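PDB 3IC8: GST N-terminal domain-containing protein from Pseudomonas syringae pv. tomato, which is of unknown function but resembles glutathione S-transferases and may bind glutathione or a related thiol. Local coordinates for residues Pro39-Arg51 / Arg288-Phe300. Residues are numbered along the deposited sequence; the frame is centred on the assembly and turned at random.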
# COMPACT_ATOMS: atom_id res chain seq x y z
N PRO A 39 14.61 -15.17 -37.19
CA PRO A 39 13.32 -15.77 -37.03
C PRO A 39 13.41 -16.32 -35.63
O PRO A 39 14.38 -16.02 -34.95
CB PRO A 39 13.34 -16.87 -38.07
CG PRO A 39 14.79 -17.21 -38.21
CD PRO A 39 15.60 -16.21 -37.47
N LYS A 40 12.45 -17.09 -35.19
CA LYS A 40 12.54 -17.58 -33.83
C LYS A 40 12.42 -19.07 -33.86
O LYS A 40 11.38 -19.61 -33.63
CB LYS A 40 11.45 -16.97 -32.99
CG LYS A 40 11.42 -15.48 -33.00
CD LYS A 40 10.16 -14.95 -32.38
CE LYS A 40 9.95 -13.52 -32.74
NZ LYS A 40 9.73 -12.67 -31.55
N PRO A 41 13.52 -19.71 -34.19
CA PRO A 41 13.56 -21.14 -34.50
C PRO A 41 13.18 -22.07 -33.36
O PRO A 41 12.47 -23.00 -33.59
CB PRO A 41 15.01 -21.34 -34.89
CG PRO A 41 15.71 -20.16 -34.39
CD PRO A 41 14.78 -19.06 -34.48
N ASP A 42 13.65 -21.81 -32.16
CA ASP A 42 13.21 -22.59 -31.04
C ASP A 42 11.72 -22.42 -30.79
O ASP A 42 11.07 -23.34 -30.38
CB ASP A 42 14.04 -22.30 -29.79
CG ASP A 42 15.48 -22.67 -29.97
OD1 ASP A 42 15.86 -22.91 -31.12
OD2 ASP A 42 16.23 -22.71 -28.99
N LEU A 43 11.19 -21.24 -31.01
CA LEU A 43 9.77 -21.06 -30.91
C LEU A 43 8.95 -21.79 -31.96
O LEU A 43 8.04 -22.50 -31.64
CB LEU A 43 9.47 -19.59 -30.97
CG LEU A 43 8.22 -19.01 -30.37
CD1 LEU A 43 7.32 -18.57 -31.43
CD2 LEU A 43 7.53 -19.93 -29.45
N THR A 44 9.31 -21.63 -33.22
CA THR A 44 8.61 -22.30 -34.31
C THR A 44 8.82 -23.80 -34.33
O THR A 44 8.09 -24.51 -34.94
CB THR A 44 8.96 -21.75 -35.64
OG1 THR A 44 10.36 -21.74 -35.78
CG2 THR A 44 8.46 -20.36 -35.76
N ALA A 45 9.83 -24.24 -33.62
CA ALA A 45 10.04 -25.64 -33.44
C ALA A 45 8.88 -26.25 -32.72
O ALA A 45 8.49 -27.33 -33.06
CB ALA A 45 11.27 -25.86 -32.66
N LEU A 46 8.31 -25.53 -31.77
CA LEU A 46 7.06 -25.93 -31.17
C LEU A 46 5.78 -25.50 -31.88
O LEU A 46 4.93 -26.29 -32.12
CB LEU A 46 7.01 -25.45 -29.74
CG LEU A 46 8.25 -25.61 -28.89
CD1 LEU A 46 8.15 -24.71 -27.74
CD2 LEU A 46 8.43 -26.99 -28.44
N THR A 47 5.65 -24.24 -32.21
CA THR A 47 4.46 -23.73 -32.86
C THR A 47 4.16 -24.18 -34.27
O THR A 47 3.03 -24.24 -34.66
CB THR A 47 4.41 -22.24 -32.84
OG1 THR A 47 5.50 -21.74 -33.60
CG2 THR A 47 4.53 -21.76 -31.45
N GLY A 48 5.17 -24.49 -35.05
CA GLY A 48 4.95 -24.65 -36.46
C GLY A 48 4.99 -23.36 -37.23
O GLY A 48 4.59 -23.30 -38.36
N GLY A 49 5.53 -22.34 -36.62
CA GLY A 49 5.59 -21.04 -37.25
C GLY A 49 4.66 -19.94 -36.81
O GLY A 49 4.86 -18.83 -37.22
N TYR A 50 3.71 -20.20 -35.94
CA TYR A 50 2.97 -19.12 -35.36
C TYR A 50 3.95 -18.42 -34.46
O TYR A 50 4.63 -19.03 -33.68
CB TYR A 50 1.83 -19.68 -34.54
CG TYR A 50 0.98 -18.64 -33.87
CD1 TYR A 50 0.00 -17.98 -34.56
CD2 TYR A 50 1.13 -18.35 -32.54
CE1 TYR A 50 -0.76 -17.06 -33.98
CE2 TYR A 50 0.36 -17.43 -31.94
CZ TYR A 50 -0.60 -16.78 -32.67
OH TYR A 50 -1.37 -15.84 -32.06
N ARG A 51 4.05 -17.11 -34.58
CA ARG A 51 5.00 -16.40 -33.79
C ARG A 51 4.48 -15.29 -32.92
O ARG A 51 5.24 -14.48 -32.48
CB ARG A 51 6.15 -15.90 -34.63
CG ARG A 51 6.96 -17.01 -35.18
CD ARG A 51 8.22 -16.51 -35.72
NE ARG A 51 8.02 -15.77 -36.94
CZ ARG A 51 8.05 -16.31 -38.15
NH1 ARG A 51 8.26 -17.59 -38.30
NH2 ARG A 51 7.86 -15.54 -39.19
N ARG A 288 1.54 -32.02 -35.36
CA ARG A 288 2.65 -31.86 -36.26
C ARG A 288 3.87 -32.51 -35.67
O ARG A 288 3.95 -32.67 -34.49
CB ARG A 288 2.91 -30.40 -36.55
CG ARG A 288 3.03 -29.56 -35.34
CD ARG A 288 3.38 -28.17 -35.68
NE ARG A 288 4.70 -28.07 -36.25
CZ ARG A 288 5.80 -27.91 -35.53
NH1 ARG A 288 5.73 -27.82 -34.23
NH2 ARG A 288 6.95 -27.82 -36.13
N GLU A 289 4.82 -32.88 -36.50
CA GLU A 289 6.02 -33.52 -36.02
C GLU A 289 7.22 -32.67 -36.35
O GLU A 289 7.40 -32.29 -37.46
CB GLU A 289 6.14 -34.90 -36.67
CG GLU A 289 7.34 -35.71 -36.24
CD GLU A 289 7.21 -37.17 -36.61
OE1 GLU A 289 6.38 -37.50 -37.46
OE2 GLU A 289 7.95 -37.99 -36.04
N ASP A 290 8.02 -32.33 -35.36
CA ASP A 290 9.13 -31.45 -35.59
C ASP A 290 10.43 -32.18 -35.45
O ASP A 290 10.54 -33.10 -34.68
CB ASP A 290 9.10 -30.25 -34.64
CG ASP A 290 10.16 -29.24 -34.95
OD1 ASP A 290 10.01 -28.46 -35.88
OD2 ASP A 290 11.18 -29.24 -34.26
N ASN A 291 11.43 -31.78 -36.22
CA ASN A 291 12.67 -32.52 -36.23
C ASN A 291 13.36 -32.52 -34.89
O ASN A 291 13.83 -33.55 -34.46
CB ASN A 291 13.59 -31.95 -37.29
CG ASN A 291 13.35 -32.54 -38.66
OD1 ASN A 291 12.78 -33.60 -38.80
ND2 ASN A 291 13.79 -31.84 -39.69
N ARG A 292 13.49 -31.38 -34.25
CA ARG A 292 13.83 -31.32 -32.85
C ARG A 292 12.83 -31.68 -31.77
O ARG A 292 13.16 -32.36 -30.84
CB ARG A 292 14.44 -29.98 -32.51
CG ARG A 292 15.61 -29.65 -33.32
CD ARG A 292 15.58 -28.22 -33.67
NE ARG A 292 16.28 -27.46 -32.68
CZ ARG A 292 15.99 -26.22 -32.37
NH1 ARG A 292 15.01 -25.59 -32.98
NH2 ARG A 292 16.69 -25.61 -31.46
N ALA A 293 11.62 -31.16 -31.86
CA ALA A 293 10.66 -31.33 -30.78
C ALA A 293 9.80 -32.57 -30.81
O ALA A 293 9.15 -32.88 -29.85
CB ALA A 293 9.81 -30.12 -30.65
N GLY A 294 9.79 -33.29 -31.91
CA GLY A 294 9.00 -34.49 -31.96
C GLY A 294 7.57 -34.22 -32.26
O GLY A 294 7.26 -33.24 -32.88
N VAL A 295 6.71 -35.11 -31.84
CA VAL A 295 5.31 -34.97 -32.09
C VAL A 295 4.71 -34.00 -31.12
O VAL A 295 4.95 -34.08 -29.94
CB VAL A 295 4.60 -36.28 -31.95
CG1 VAL A 295 3.15 -36.07 -32.10
CG2 VAL A 295 5.08 -37.23 -32.96
N VAL A 296 3.92 -33.08 -31.65
CA VAL A 296 3.39 -32.00 -30.88
C VAL A 296 1.95 -31.69 -31.25
O VAL A 296 1.55 -31.84 -32.38
CB VAL A 296 4.25 -30.80 -31.10
CG1 VAL A 296 3.46 -29.66 -31.49
CG2 VAL A 296 5.08 -30.54 -29.93
N HIS A 297 1.17 -31.26 -30.28
CA HIS A 297 -0.19 -30.84 -30.53
C HIS A 297 -0.25 -29.34 -30.32
O HIS A 297 0.19 -28.86 -29.32
CB HIS A 297 -1.13 -31.47 -29.52
CG HIS A 297 -1.61 -32.83 -29.90
ND1 HIS A 297 -1.07 -33.56 -30.92
CD2 HIS A 297 -2.58 -33.59 -29.37
CE1 HIS A 297 -1.69 -34.71 -31.01
NE2 HIS A 297 -2.62 -34.75 -30.08
N VAL A 298 -0.81 -28.63 -31.28
CA VAL A 298 -0.95 -27.19 -31.22
C VAL A 298 -2.40 -26.76 -31.19
O VAL A 298 -3.18 -27.18 -31.99
CB VAL A 298 -0.24 -26.55 -32.39
CG1 VAL A 298 -0.19 -25.08 -32.25
CG2 VAL A 298 1.12 -27.07 -32.47
N HIS A 299 -2.75 -25.92 -30.24
CA HIS A 299 -4.13 -25.57 -30.02
C HIS A 299 -4.45 -24.14 -30.37
O HIS A 299 -3.76 -23.24 -29.99
CB HIS A 299 -4.52 -25.82 -28.58
CG HIS A 299 -4.02 -27.10 -28.03
ND1 HIS A 299 -4.84 -28.01 -27.43
CD2 HIS A 299 -2.77 -27.59 -27.91
CE1 HIS A 299 -4.13 -29.02 -27.00
NE2 HIS A 299 -2.87 -28.79 -27.28
N PHE A 300 -5.53 -23.96 -31.11
CA PHE A 300 -5.99 -22.68 -31.58
C PHE A 300 -7.43 -22.52 -31.27
O PHE A 300 -8.16 -23.45 -31.30
CB PHE A 300 -5.88 -22.58 -33.07
CG PHE A 300 -4.52 -22.65 -33.59
CD1 PHE A 300 -3.72 -21.57 -33.58
CD2 PHE A 300 -4.05 -23.81 -34.12
CE1 PHE A 300 -2.48 -21.65 -34.07
CE2 PHE A 300 -2.82 -23.88 -34.60
CZ PHE A 300 -2.04 -22.80 -34.59
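R288 reaches from its strand to the C-terminal end of helix 41-47, an arginine meeting the backbone carbonyls that a helix leaves at its last turn. Its NH1 donates to A45 O at 3.0 Å, nearly straight (165°); the oxygen lies in the guanidinium plane, while the donor stands well above the carbonyl plane. L46 O is also close, 2.7 Å from the same NH1. G48, whose phi is positive, sets its CA over the centre of one face of the R288 guanidinium, 3.4 Å above the plane. Next along the hairpin, D290 holds NH2 of R288 in a weakly bonded salt bridge and, through OD2, accepts from A293 N in an Asx motif. At the helix's other end R292 NH2 forms a salt bridge with D42 OD1 at 2.8 Å, coming from above the carboxylate plane while OD1 lies in the guanidinium plane, the two planes 57° apart; S228 bonds D42 OD2. L46 CD2 touches A293 CB at 4.1 Å, and farther along Y50 CD1 lies 4.5 Å from F300 CE1, at the edge of the F300 ring. The contact thus joins a helix of the thioredoxin-like GST N-terminal domain to a C-terminal beta-hairpin that continues its sheet beside strand 61-63.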